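Local structure of nicastrin (Dictyostelium purpureum, 4R12) at residues 343-348 / 379-384; 322-327 / 397-402; 117-122 / 387-392; 125-130 / 401-406. The protein probably acts as an essential subunit of the gamma-secretase complex, which cleaves membrane proteins such as Notch receptors and amyloid precursor protein within the membrane. One frame throughout, in Å; residues are numbered along the deposited sequence.

Contact 1 (343-348 / 379-384); sequences YLHTAG and ELPPSS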
loop_
_atom_site.group_PDB
_atom_site.type_symbol
_atom_site.label_atom_id
_atom_site.label_comp_id
_atom_site.label_asym_id
_atom_site.label_seq_id
_atom_site.Cartn_x
_atom_site.Cartn_y
_atom_site.Cartn_z
ATOM N N TYR A 343 -8.560 10.145 15.974
ATOM C CA TYR A 343 -8.646 11.583 15.755
ATOM C C TYR A 343 -9.398 11.889 14.475
ATOM O O TYR A 343 -9.242 11.208 13.470
ATOM C CB TYR A 343 -7.242 12.191 15.729
ATOM C CG TYR A 343 -6.618 12.191 17.100
ATOM C CD1 TYR A 343 -5.904 11.089 17.565
ATOM C CD2 TYR A 343 -6.784 13.277 17.955
ATOM C CE1 TYR A 343 -5.351 11.082 18.847
ATOM C CE2 TYR A 343 -6.244 13.279 19.225
ATOM C CZ TYR A 343 -5.526 12.183 19.663
ATOM O OH TYR A 343 -4.987 12.204 20.930
ATOM N N LEU A 344 -10.254 12.895 14.538
ATOM C CA LEU A 344 -11.096 13.252 13.409
ATOM C C LEU A 344 -10.577 14.523 12.754
ATOM O O LEU A 344 -10.625 15.595 13.355
ATOM C CB LEU A 344 -12.553 13.437 13.866
ATOM C CG LEU A 344 -13.181 12.173 14.461
ATOM C CD1 LEU A 344 -14.631 12.438 14.847
ATOM C CD2 LEU A 344 -13.086 10.978 13.497
ATOM N N HIS A 345 -10.057 14.397 11.536
ATOM C CA HIS A 345 -9.570 15.554 10.795
ATOM C C HIS A 345 -10.596 15.891 9.734
ATOM O O HIS A 345 -10.822 15.105 8.822
ATOM C CB HIS A 345 -8.198 15.262 10.160
ATOM C CG HIS A 345 -7.196 14.727 11.136
ATOM N ND1 HIS A 345 -6.090 15.444 11.532
ATOM C CD2 HIS A 345 -7.155 13.558 11.819
ATOM C CE1 HIS A 345 -5.399 14.735 12.409
ATOM N NE2 HIS A 345 -6.022 13.588 12.601
ATOM N N THR A 346 -11.208 17.065 9.845
ATOM C CA THR A 346 -12.375 17.366 9.031
ATOM C C THR A 346 -12.108 18.468 8.015
ATOM O O THR A 346 -11.238 19.317 8.215
ATOM C CB THR A 346 -13.587 17.776 9.919
ATOM O OG1 THR A 346 -13.241 18.912 10.720
ATOM C CG2 THR A 346 -13.979 16.634 10.840
ATOM N N ALA A 347 -12.857 18.439 6.918
ATOM C CA ALA A 347 -12.796 19.497 5.920
ATOM C C ALA A 347 -14.120 19.547 5.174
ATOM O O ALA A 347 -14.978 18.685 5.363
ATOM C CB ALA A 347 -11.629 19.266 4.960
ATOM N N GLY A 348 -14.300 20.559 4.338
ATOM C CA GLY A 348 -15.578 20.748 3.681
ATOM C C GLY A 348 -16.581 21.425 4.601
ATOM O O GLY A 348 -16.196 22.144 5.525
ATOM N N GLU A 379 -4.241 21.973 9.089
ATOM C CA GLU A 379 -4.085 21.347 7.784
ATOM C C GLU A 379 -4.443 19.869 7.911
ATOM O O GLU A 379 -4.086 19.235 8.903
ATOM C CB GLU A 379 -2.653 21.491 7.255
ATOM C CG GLU A 379 -2.175 22.920 7.037
ATOM C CD GLU A 379 -0.781 22.969 6.421
ATOM O OE1 GLU A 379 -0.231 21.891 6.094
ATOM O OE2 GLU A 379 -0.231 24.078 6.265
ATOM N N LEU A 380 -5.167 19.328 6.936
ATOM C CA LEU A 380 -5.362 17.882 6.872
ATOM C C LEU A 380 -4.017 17.173 6.718
ATOM O O LEU A 380 -3.094 17.726 6.127
ATOM C CB LEU A 380 -6.264 17.496 5.700
ATOM C CG LEU A 380 -7.769 17.743 5.744
ATOM C CD1 LEU A 380 -8.361 17.028 4.561
ATOM C CD2 LEU A 380 -8.402 17.228 7.041
ATOM N N PRO A 381 -3.897 15.955 7.267
ATOM C CA PRO A 381 -2.702 15.137 7.032
ATOM C C PRO A 381 -2.740 14.576 5.619
ATOM O O PRO A 381 -3.798 14.643 4.998
ATOM C CB PRO A 381 -2.830 14.019 8.071
ATOM C CG PRO A 381 -4.312 13.852 8.251
ATOM C CD PRO A 381 -4.890 15.262 8.106
ATOM N N PRO A 382 -1.609 14.056 5.114
ATOM C CA PRO A 382 -1.629 13.427 3.789
ATOM C C PRO A 382 -2.738 12.389 3.700
ATOM O O PRO A 382 -2.769 11.462 4.509
ATOM C CB PRO A 382 -0.254 12.756 3.687
ATOM C CG PRO A 382 0.603 13.468 4.654
ATOM C CD PRO A 382 -0.294 13.944 5.766
ATOM N N SER A 383 -3.655 12.567 2.758
ATOM C CA SER A 383 -4.826 11.706 2.677
ATOM C C SER A 383 -5.450 11.777 1.297
ATOM O O SER A 383 -5.321 12.785 0.598
ATOM C CB SER A 383 -5.868 12.102 3.730
ATOM O OG SER A 383 -6.210 13.471 3.602
ATOM N N SER A 384 -6.126 10.697 0.925
ATOM C CA SER A 384 -6.791 10.581 -0.365
ATOM C C SER A 384 -7.928 11.580 -0.530
ATOM O O SER A 384 -8.314 11.910 -1.662
ATOM C CB SER A 384 -7.319 9.154 -0.546
ATOM O OG SER A 384 -6.230 8.254 -0.657
HETATM O O HOH W 1 -5.895 18.043 10.236
#

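Contact 2 (322-327 / 397-402); sequences IIELNQ and VVVITD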
loop_
_atom_site.group_PDB
_atom_site.type_symbol
_atom_site.label_atom_id
_atom_site.label_comp_id
_atom_site.label_asym_id
_atom_site.label_seq_id
_atom_site.Cartn_x
_atom_site.Cartn_y
_atom_site.Cartn_z
ATOM N N ILE A 322 -17.777 12.203 2.559
ATOM C CA ILE A 322 -16.613 11.347 2.388
ATOM C C ILE A 322 -16.037 10.967 3.742
ATOM O O ILE A 322 -15.717 11.837 4.551
ATOM C CB ILE A 322 -15.520 12.033 1.541
ATOM C CG1 ILE A 322 -16.027 12.263 0.113
ATOM C CG2 ILE A 322 -14.253 11.189 1.535
ATOM C CD1 ILE A 322 -15.057 13.047 -0.766
ATOM N N ILE A 323 -15.922 9.669 3.988
ATOM C CA ILE A 323 -15.241 9.152 5.162
ATOM C C ILE A 323 -13.961 8.416 4.721
ATOM O O ILE A 323 -14.024 7.504 3.894
ATOM C CB ILE A 323 -16.146 8.176 5.955
ATOM C CG1 ILE A 323 -17.540 8.779 6.167
ATOM C CG2 ILE A 323 -15.508 7.790 7.284
ATOM C CD1 ILE A 323 -17.539 9.981 7.087
ATOM N N GLU A 324 -12.815 8.804 5.271
ATOM C CA GLU A 324 -11.563 8.136 4.947
ATOM C C GLU A 324 -10.919 7.535 6.187
ATOM O O GLU A 324 -10.844 8.173 7.236
ATOM C CB GLU A 324 -10.568 9.096 4.282
ATOM C CG GLU A 324 -9.223 8.419 3.922
ATOM C CD GLU A 324 -8.262 9.356 3.216
ATOM O OE1 GLU A 324 -8.656 10.520 2.953
ATOM O OE2 GLU A 324 -7.105 8.938 2.938
ATOM N N LEU A 325 -10.460 6.296 6.053
ATOM C CA LEU A 325 -9.651 5.665 7.082
ATOM C C LEU A 325 -8.177 5.867 6.731
ATOM O O LEU A 325 -7.761 5.536 5.636
ATOM C CB LEU A 325 -9.981 4.174 7.180
ATOM C CG LEU A 325 -11.471 3.872 7.330
ATOM C CD1 LEU A 325 -11.641 2.380 7.547
ATOM C CD2 LEU A 325 -12.078 4.673 8.488
ATOM N N ASN A 326 -7.388 6.423 7.646
ATOM C CA ASN A 326 -5.996 6.681 7.304
ATOM C C ASN A 326 -5.082 6.595 8.517
ATOM O O ASN A 326 -4.849 7.599 9.214
ATOM C CB ASN A 326 -5.869 8.049 6.632
ATOM C CG ASN A 326 -4.579 8.169 5.829
ATOM O OD1 ASN A 326 -3.491 8.005 6.377
ATOM N ND2 ASN A 326 -4.700 8.400 4.520
ATOM N N GLN A 327 -4.572 5.378 8.727
ATOM C CA GLN A 327 -3.806 4.934 9.909
ATOM C C GLN A 327 -4.666 4.920 11.176
ATOM O O GLN A 327 -4.760 5.922 11.899
ATOM C CB GLN A 327 -2.548 5.797 10.103
ATOM C CG GLN A 327 -1.667 5.872 8.851
ATOM C CD GLN A 327 -0.237 6.309 9.163
ATOM O OE1 GLN A 327 0.650 5.476 9.375
ATOM N NE2 GLN A 327 -0.019 7.617 9.224
ATOM N N VAL A 397 -16.130 16.139 4.852
ATOM C CA VAL A 397 -15.047 15.187 4.711
ATOM C C VAL A 397 -14.472 14.905 6.089
ATOM O O VAL A 397 -14.138 15.829 6.829
ATOM C CB VAL A 397 -13.947 15.718 3.782
ATOM C CG1 VAL A 397 -12.752 14.769 3.775
ATOM C CG2 VAL A 397 -14.488 15.931 2.364
ATOM N N VAL A 398 -14.406 13.629 6.446
ATOM C CA VAL A 398 -13.865 13.218 7.728
ATOM C C VAL A 398 -12.766 12.203 7.498
ATOM O O VAL A 398 -13.019 11.105 6.993
ATOM C CB VAL A 398 -14.933 12.603 8.643
ATOM C CG1 VAL A 398 -14.306 12.205 9.975
ATOM C CG2 VAL A 398 -16.107 13.585 8.857
ATOM N N VAL A 399 -11.547 12.592 7.842
ATOM C CA VAL A 399 -10.418 11.682 7.796
ATOM C C VAL A 399 -10.176 11.171 9.215
ATOM O O VAL A 399 -9.926 11.946 10.132
ATOM C CB VAL A 399 -9.159 12.369 7.233
ATOM C CG1 VAL A 399 -8.004 11.391 7.136
ATOM C CG2 VAL A 399 -9.463 12.978 5.859
ATOM N N ILE A 400 -10.278 9.861 9.393
ATOM C CA ILE A 400 -10.084 9.249 10.699
ATOM C C ILE A 400 -8.667 8.677 10.822
ATOM O O ILE A 400 -8.276 7.842 10.019
ATOM C CB ILE A 400 -11.116 8.119 10.941
ATOM C CG1 ILE A 400 -12.547 8.636 10.729
ATOM C CG2 ILE A 400 -10.931 7.513 12.321
ATOM C CD1 ILE A 400 -13.648 7.579 11.011
ATOM N N THR A 401 -7.911 9.129 11.824
ATOM C CA THR A 401 -6.538 8.667 12.032
ATOM C C THR A 401 -6.283 8.364 13.497
ATOM O O THR A 401 -7.139 8.613 14.351
ATOM C CB THR A 401 -5.477 9.733 11.586
ATOM O OG1 THR A 401 -5.297 10.697 12.634
ATOM C CG2 THR A 401 -5.892 10.451 10.306
ATOM N N ASP A 402 -5.087 7.860 13.789
ATOM C CA ASP A 402 -4.695 7.568 15.164
ATOM C C ASP A 402 -3.729 8.609 15.729
ATOM O O ASP A 402 -3.010 8.338 16.700
ATOM C CB ASP A 402 -4.076 6.172 15.277
ATOM C CG ASP A 402 -2.909 5.964 14.341
ATOM O OD1 ASP A 402 -2.357 6.968 13.820
ATOM O OD2 ASP A 402 -2.559 4.781 14.117
#

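Contact 3 (117-122 / 387-392); sequences YGLYPN and SFLKKT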
loop_
_atom_site.group_PDB
_atom_site.type_symbol
_atom_site.label_atom_id
_atom_site.label_comp_id
_atom_site.label_asym_id
_atom_site.label_seq_id
_atom_site.Cartn_x
_atom_site.Cartn_y
_atom_site.Cartn_z
ATOM N N TYR A 117 2.044 16.804 -3.804
ATOM C CA TYR A 117 0.893 16.332 -4.581
ATOM C C TYR A 117 -0.435 16.480 -3.836
ATOM O O TYR A 117 -1.487 16.129 -4.362
ATOM C CB TYR A 117 1.101 14.879 -4.994
ATOM C CG TYR A 117 2.376 14.714 -5.777
ATOM C CD1 TYR A 117 2.551 15.378 -6.988
ATOM C CD2 TYR A 117 3.422 13.944 -5.291
ATOM C CE1 TYR A 117 3.728 15.256 -7.711
ATOM C CE2 TYR A 117 4.605 13.812 -6.012
ATOM C CZ TYR A 117 4.746 14.478 -7.218
ATOM O OH TYR A 117 5.912 14.361 -7.945
ATOM N N GLY A 118 -0.388 17.032 -2.627
ATOM C CA GLY A 118 -1.594 17.206 -1.835
ATOM C C GLY A 118 -2.100 18.632 -1.786
ATOM O O GLY A 118 -1.713 19.454 -2.607
ATOM N N LEU A 119 -2.973 18.925 -0.819
ATOM C CA LEU A 119 -3.566 20.255 -0.666
ATOM C C LEU A 119 -2.608 21.355 -0.255
ATOM O O LEU A 119 -2.871 22.526 -0.501
ATOM C CB LEU A 119 -4.683 20.219 0.378
ATOM C CG LEU A 119 -6.084 19.808 -0.046
ATOM C CD1 LEU A 119 -7.005 19.975 1.142
ATOM C CD2 LEU A 119 -6.577 20.634 -1.223
ATOM N N TYR A 120 -1.518 20.991 0.405
ATOM C CA TYR A 120 -0.629 21.987 0.979
ATOM C C TYR A 120 0.819 21.825 0.504
ATOM O O TYR A 120 1.695 21.469 1.288
ATOM C CB TYR A 120 -0.684 21.921 2.507
ATOM C CG TYR A 120 -2.088 21.719 3.061
ATOM C CD1 TYR A 120 -2.955 22.794 3.232
ATOM C CD2 TYR A 120 -2.540 20.450 3.420
ATOM C CE1 TYR A 120 -4.238 22.608 3.742
ATOM C CE2 TYR A 120 -3.811 20.260 3.930
ATOM C CZ TYR A 120 -4.653 21.337 4.088
ATOM O OH TYR A 120 -5.916 21.136 4.594
ATOM N N PRO A 121 1.076 22.111 -0.779
ATOM C CA PRO A 121 2.442 21.985 -1.309
ATOM C C PRO A 121 3.476 22.839 -0.567
ATOM O O PRO A 121 4.639 22.440 -0.490
ATOM C CB PRO A 121 2.295 22.456 -2.757
ATOM C CG PRO A 121 0.866 22.204 -3.088
ATOM C CD PRO A 121 0.112 22.493 -1.824
ATOM N N ASN A 122 3.068 23.978 -0.019
ATOM C CA ASN A 122 4.001 24.848 0.692
ATOM C C ASN A 122 3.983 24.638 2.197
ATOM O O ASN A 122 4.464 25.492 2.946
ATOM C CB ASN A 122 3.704 26.329 0.415
ATOM C CG ASN A 122 3.316 26.601 -1.028
ATOM O OD1 ASN A 122 2.184 27.011 -1.309
ATOM N ND2 ASN A 122 4.256 26.402 -1.949
ATOM N N SER A 387 -7.603 14.646 -2.779
ATOM C CA SER A 387 -7.905 14.634 -4.204
ATOM C C SER A 387 -9.306 15.172 -4.453
ATOM O O SER A 387 -9.539 15.884 -5.430
ATOM C CB SER A 387 -7.765 13.223 -4.781
ATOM O OG SER A 387 -6.443 12.752 -4.609
ATOM N N PHE A 388 -10.244 14.837 -3.571
ATOM C CA PHE A 388 -11.613 15.334 -3.722
ATOM C C PHE A 388 -11.727 16.812 -3.350
ATOM O O PHE A 388 -12.465 17.563 -3.989
ATOM C CB PHE A 388 -12.586 14.488 -2.883
ATOM C CG PHE A 388 -12.729 13.080 -3.384
ATOM C CD1 PHE A 388 -11.790 12.121 -3.061
ATOM C CD2 PHE A 388 -13.787 12.726 -4.209
ATOM C CE1 PHE A 388 -11.907 10.826 -3.537
ATOM C CE2 PHE A 388 -13.909 11.431 -4.687
ATOM C CZ PHE A 388 -12.959 10.485 -4.357
ATOM N N LEU A 389 -10.988 17.234 -2.330
ATOM C CA LEU A 389 -11.066 18.629 -1.873
ATOM C C LEU A 389 -10.480 19.629 -2.870
ATOM O O LEU A 389 -10.754 20.835 -2.796
ATOM C CB LEU A 389 -10.367 18.766 -0.524
ATOM C CG LEU A 389 -11.146 18.089 0.603
ATOM C CD1 LEU A 389 -10.230 17.756 1.770
ATOM C CD2 LEU A 389 -12.306 18.982 1.036
ATOM N N LYS A 390 -9.669 19.132 -3.799
ATOM C CA LYS A 390 -9.200 19.956 -4.909
ATOM C C LYS A 390 -10.345 20.305 -5.845
ATOM O O LYS A 390 -10.275 21.277 -6.586
ATOM C CB LYS A 390 -8.105 19.243 -5.695
ATOM C CG LYS A 390 -6.808 19.037 -4.943
ATOM C CD LYS A 390 -5.848 18.170 -5.758
ATOM C CE LYS A 390 -4.610 17.807 -4.943
ATOM N NZ LYS A 390 -3.616 16.991 -5.710
ATOM N N LYS A 391 -11.398 19.497 -5.817
ATOM C CA LYS A 391 -12.518 19.680 -6.731
ATOM C C LYS A 391 -13.727 20.305 -6.057
ATOM O O LYS A 391 -14.431 21.115 -6.662
ATOM C CB LYS A 391 -12.923 18.344 -7.356
ATOM C CG LYS A 391 -11.814 17.684 -8.138
ATOM C CD LYS A 391 -11.322 18.555 -9.291
ATOM C CE LYS A 391 -10.358 17.745 -10.159
ATOM N NZ LYS A 391 -9.839 18.489 -11.332
ATOM N N THR A 392 -13.978 19.935 -4.807
ATOM C CA THR A 392 -15.128 20.484 -4.102
ATOM C C THR A 392 -14.873 20.724 -2.618
ATOM O O THR A 392 -14.132 19.989 -1.962
ATOM C CB THR A 392 -16.357 19.569 -4.245
ATOM O OG1 THR A 392 -17.454 20.137 -3.524
ATOM C CG2 THR A 392 -16.072 18.181 -3.690
#

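Contact 4 (125-130 / 401-406); sequences LEWNPN and TDHDYK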
loop_
_atom_site.group_PDB
_atom_site.type_symbol
_atom_site.label_atom_id
_atom_site.label_comp_id
_atom_site.label_asym_id
_atom_site.label_seq_id
_atom_site.Cartn_x
_atom_site.Cartn_y
_atom_site.Cartn_z
ATOM N N LEU A 125 4.617 21.820 7.886
ATOM C CA LEU A 125 4.395 20.758 8.851
ATOM C C LEU A 125 5.239 19.541 8.502
ATOM O O LEU A 125 5.590 19.333 7.341
ATOM C CB LEU A 125 2.919 20.354 8.906
ATOM C CG LEU A 125 1.889 21.412 9.295
ATOM C CD1 LEU A 125 0.517 20.756 9.399
ATOM C CD2 LEU A 125 2.272 22.100 10.596
ATOM N N GLU A 126 5.575 18.764 9.525
ATOM C CA GLU A 126 6.217 17.474 9.355
ATOM C C GLU A 126 5.390 16.436 10.083
ATOM O O GLU A 126 5.476 16.328 11.310
ATOM C CB GLU A 126 7.642 17.484 9.904
ATOM C CG GLU A 126 8.547 18.508 9.235
ATOM C CD GLU A 126 10.001 18.331 9.622
ATOM O OE1 GLU A 126 10.267 17.741 10.696
ATOM O OE2 GLU A 126 10.875 18.791 8.856
ATOM N N TRP A 127 4.583 15.693 9.327
ATOM C CA TRP A 127 3.671 14.703 9.889
ATOM C C TRP A 127 4.407 13.449 10.375
ATOM O O TRP A 127 3.948 12.752 11.281
ATOM C CB TRP A 127 2.609 14.322 8.847
ATOM C CG TRP A 127 1.627 15.416 8.591
ATOM C CD1 TRP A 127 1.651 16.337 7.576
ATOM C CD2 TRP A 127 0.468 15.716 9.377
ATOM N NE1 TRP A 127 0.571 17.199 7.693
ATOM C CE2 TRP A 127 -0.169 16.829 8.792
ATOM C CE3 TRP A 127 -0.093 15.144 10.526
ATOM C CZ2 TRP A 127 -1.342 17.383 9.316
ATOM C CZ3 TRP A 127 -1.256 15.689 11.043
ATOM C CH2 TRP A 127 -1.868 16.797 10.439
ATOM N N ASN A 128 5.566 13.196 9.772
ATOM C CA ASN A 128 6.397 12.026 10.057
ATOM C C ASN A 128 7.812 12.510 10.430
ATOM O O ASN A 128 8.775 12.235 9.706
ATOM C CB ASN A 128 6.407 11.112 8.814
ATOM C CG ASN A 128 7.112 9.766 9.039
ATOM O OD1 ASN A 128 7.122 9.226 10.139
ATOM N ND2 ASN A 128 7.710 9.227 7.968
ATOM N N PRO A 129 7.937 13.266 11.543
ATOM C CA PRO A 129 9.165 14.053 11.774
ATOM C C PRO A 129 10.412 13.210 12.099
ATOM O O PRO A 129 11.535 13.690 11.953
ATOM C CB PRO A 129 8.778 14.953 12.964
ATOM C CG PRO A 129 7.730 14.175 13.691
ATOM C CD PRO A 129 6.950 13.458 12.626
ATOM N N ASN A 130 10.219 11.960 12.512
ATOM C CA ASN A 130 11.346 11.096 12.862
ATOM C C ASN A 130 12.068 10.513 11.634
ATOM O O ASN A 130 13.139 9.928 11.757
ATOM C CB ASN A 130 10.860 9.969 13.771
ATOM C CG ASN A 130 11.995 9.157 14.355
ATOM O OD1 ASN A 130 12.054 7.938 14.177
ATOM N ND2 ASN A 130 12.908 9.826 15.049
ATOM N N THR A 401 -7.911 9.129 11.824
ATOM C CA THR A 401 -6.538 8.667 12.032
ATOM C C THR A 401 -6.283 8.364 13.497
ATOM O O THR A 401 -7.139 8.613 14.351
ATOM C CB THR A 401 -5.477 9.733 11.586
ATOM O OG1 THR A 401 -5.297 10.697 12.634
ATOM C CG2 THR A 401 -5.892 10.451 10.306
ATOM N N ASP A 402 -5.087 7.860 13.789
ATOM C CA ASP A 402 -4.695 7.568 15.164
ATOM C C ASP A 402 -3.729 8.609 15.729
ATOM O O ASP A 402 -3.010 8.338 16.700
ATOM C CB ASP A 402 -4.076 6.172 15.277
ATOM C CG ASP A 402 -2.909 5.964 14.341
ATOM O OD1 ASP A 402 -2.357 6.968 13.820
ATOM O OD2 ASP A 402 -2.559 4.781 14.117
ATOM N N HIS A 403 -3.715 9.798 15.133
ATOM C CA HIS A 403 -2.819 10.850 15.602
ATOM C C HIS A 403 -3.442 12.236 15.469
ATOM O O HIS A 403 -4.200 12.514 14.532
ATOM C CB HIS A 403 -1.501 10.812 14.816
ATOM C CG HIS A 403 -1.696 10.942 13.334
ATOM N ND1 HIS A 403 -1.519 12.134 12.656
ATOM C CD2 HIS A 403 -2.102 10.044 12.408
ATOM C CE1 HIS A 403 -1.787 11.953 11.376
ATOM N NE2 HIS A 403 -2.148 10.694 11.197
ATOM N N ASP A 404 -3.091 13.115 16.400
ATOM C CA ASP A 404 -3.475 14.519 16.298
ATOM C C ASP A 404 -2.556 15.194 15.280
ATOM O O ASP A 404 -2.991 15.569 14.181
ATOM C CB ASP A 404 -3.397 15.203 17.665
ATOM C CG ASP A 404 -3.542 16.728 17.576
ATOM O OD1 ASP A 404 -4.150 17.217 16.596
ATOM O OD2 ASP A 404 -3.051 17.426 18.482
ATOM N N TYR A 405 -1.285 15.339 15.634
ATOM C CA TYR A 405 -0.301 15.874 14.691
ATOM C C TYR A 405 0.682 14.763 14.262
ATOM O O TYR A 405 0.375 13.982 13.357
ATOM C CB TYR A 405 0.425 17.083 15.316
ATOM C CG TYR A 405 1.453 17.762 14.425
ATOM C CD1 TYR A 405 1.506 17.511 13.060
ATOM C CD2 TYR A 405 2.384 18.654 14.961
ATOM C CE1 TYR A 405 2.455 18.120 12.246
ATOM C CE2 TYR A 405 3.339 19.273 14.155
ATOM C CZ TYR A 405 3.369 18.997 12.798
ATOM O OH TYR A 405 4.307 19.595 11.992
ATOM N N LYS A 406 1.852 14.701 14.898
ATOM C CA LYS A 406 2.874 13.684 14.600
ATOM C C LYS A 406 2.282 12.262 14.534
ATOM O O LYS A 406 1.531 11.853 15.419
ATOM C CB LYS A 406 3.987 13.753 15.665
ATOM C CG LYS A 406 4.954 12.581 15.697
ATOM C CD LYS A 406 6.034 12.762 16.799
ATOM C CE LYS A 406 7.104 11.656 16.706
ATOM N NZ LYS A 406 8.435 12.090 17.226
#

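Contact 1 (343-348 / 379-384)
Pro-381 lies over one face of the His-345 imidazole: its CG stands 4.2 Å from the centroid of the His-345 ring, 18° off the normal, which qualifies as a CH-pi contact. The prolyl CD sits nearer the rim, 3.6 Å from His-345 ND1. Beside this pair, Leu-380 divides its two methyls. CD2 of Leu-380 reaches 3.7 Å from His-345 CB, whereas its CD1 approaches Ala-347 CB at 4.0 Å. A water in the plane of the imidazole lies 2.9 Å from His-345 ND1 and also meets the carbonyl O of Glu-379, at a separation too short to be taken at face value. At the other nitrogen, NE2 has His-403 O as its main acceptor, with Thr-401 OG1 also close, which helps to fix the rotation of the ring. Chi1 of His-345 (-52°) sets CG anti to the carbonyl carbon, and the ring turns one face to Pro-381. Replacement by an alanine would probably leave Pro-381 without its aromatic face and the carbonyl of His-403 without this donor. In the second shell, Ser-383 OG donates to Pro-381 O at 3.0 Å, bracing the loop just after the proline. His-345 belongs to strand 339-347, which runs antiparallel to strand 397-401 and parallel to strand 370-374; helix 385-389 brings Leu-389 against Ala-347 and Leu-380, and helix 352-362 packs on Leu-344 and Thr-346 across the strand.

Contact 2 (322-327 / 397-402)
Ile-323 and Val-398 lie side by side and point the same way, with Ile-323 CD1 4.0 Å from Val-398 CB. Leu-325 and Ile-400 repeat this arrangement on the same face of the sheet; CD1 of Ile-400 touches Leu-325 CD2 and also Ile-323 CG2, each at 4.2 Å. The other face carries Ile-322, Glu-324, Val-397 and Val-399. Here Glu-324, its CG anti to the backbone N and its chain extended, runs alongside Val-399, OE1 of the glutamate being 3.9 Å from Val-399 CG2. Asn-326 ND2 meets Glu-324 OE2 at 2.9 Å from above the carboxylate plane, while Ser-385 OG and Ser-384 N bond to OE1 and OE2, so this buried carboxylate is gripped by three partners. The parallel register is set by four backbone bonds, the straightest being Ile-400 N to Glu-324 O (2.8 Å, 178°). Beyond them, Asp-402 N makes a weak bond to Gln-327 O at 2.7 Å (117°), and Asp-402 OD2 accepts from Arg-330 N. An alanine at Asp-402 would remove the carboxylate and is likely to leave Arg-330 N without this acceptor, with the turn after Gln-327 less firmly held. Strand 319-325 is flanked by parallel strands 214-220 and 397-401, the latter bordered in turn by antiparallel strand 339-347, and helix 385-389 covers the Ile-322 and Val-397 face.

Contact 3 (117-122 / 387-392)
The seam between the small and large lobes is where Leu-119, on a long small-lobe loop, meets Leu-389 and Lys-390 of the large lobe, Leu-389 belonging to helix 385-389. The two leucines cross at about a right angle: CD1 of Leu-119 fits against Leu-389 CB at 3.9 Å. Its other methyl, CD2, lies 4.1 Å from CG of Lys-390, and the two side chains slide past each other in opposite directions. From CG onward Lys-390 is fully extended, which carries its ammonium back along the loop to Tyr-117. There Lys-390 NZ donates to Tyr-117 O at 2.7 Å, approaching from above the carbonyl plane, 36° out of it. The same NZ forms a salt bridge with Glu-279 of helix 276-287, so one ammonium ties the loop carbonyl to a large-lobe helix. Within the loop, Leu-119 CB sits over the centre of the Tyr-120 ring, and Tyr-120 OH is hydrogen-bonded to Leu-380 N, adding a second polar tie across the seam. The contact is a surface junction between the lobes, consistent with the small-lobe lid that extends over the large lobe in nicastrins.

Contact 4 (125-130 / 401-406)
Trp-127, His-403 and Tyr-405 form an aromatic cluster joining the small-lobe loop 125-130 to the large-lobe loop that follows strand 397-401. Among the ring contacts, Tyr-405 and Trp-127 make a T-shaped stack: the tyrosine edge, led by CD1, points at the face of the indole six-membered ring, with planes at 88° and the centroids of the Tyr-405 and Trp-127 rings 5.3 Å apart. His-403 meets Trp-127 rim to rim, neither ring lying over the other. Tyr-112 adds a further edge-to-face contact with Trp-127.

Hydrogen bonds hold Tyr-405 and His-403 in place. Glu-126 N donates to Tyr-405 OH at 2.9 Å (158°); chi1 of Tyr-405 (-178°) sends its ring away from its own backbone N toward that amide. His-403 ND1 donates to Tyr-405 O at 2.7 Å, which ties the imidazole to its own loop, and Thr-401 OG1 accepts from His-403 N at 3.1 Å in an ST turn just ahead.

Aliphatic groups complete the contact. Leu-125 crosses the tyrosine obliquely, CD2 lying 4.0 Å from Tyr-405 CZ. On the more exposed side, Pro-129 CG and CD both abut Lys-406 CG, at 3.8 Å. The indole rim also presses against backbone oxygen: Trp-127 CE3 is 3.1 Å from Tyr-405 O, the very atom that His-403 ND1 holds.

Contacts 1 and 2, with centres about 7 Å apart, share one sheet: His-345 O lies 2.8 Å from Val-399 N, a probable hydrogen bond between strands 339-347 and 397-401. Contacts 3 and 4 bring the same small-lobe loop down on the large lobe at two places whose centres are about 18 Å apart. Contact 1 is close to both, about 11 Å from contact 3 and 12 Å from contact 4 by centres. It touches contact 3 through Leu-380 CD1 and Leu-389 CD1 (3.4 Å), and is linked to contact 4 through His-345 NE2 and His-403 O (2.9 Å). Contacts 2 and 4 share Thr-401 and Asp-402. The side chain of Lys-390 in contact 3 is about 7 Å from an N-acetylglucosamine, which marks no binding pocket.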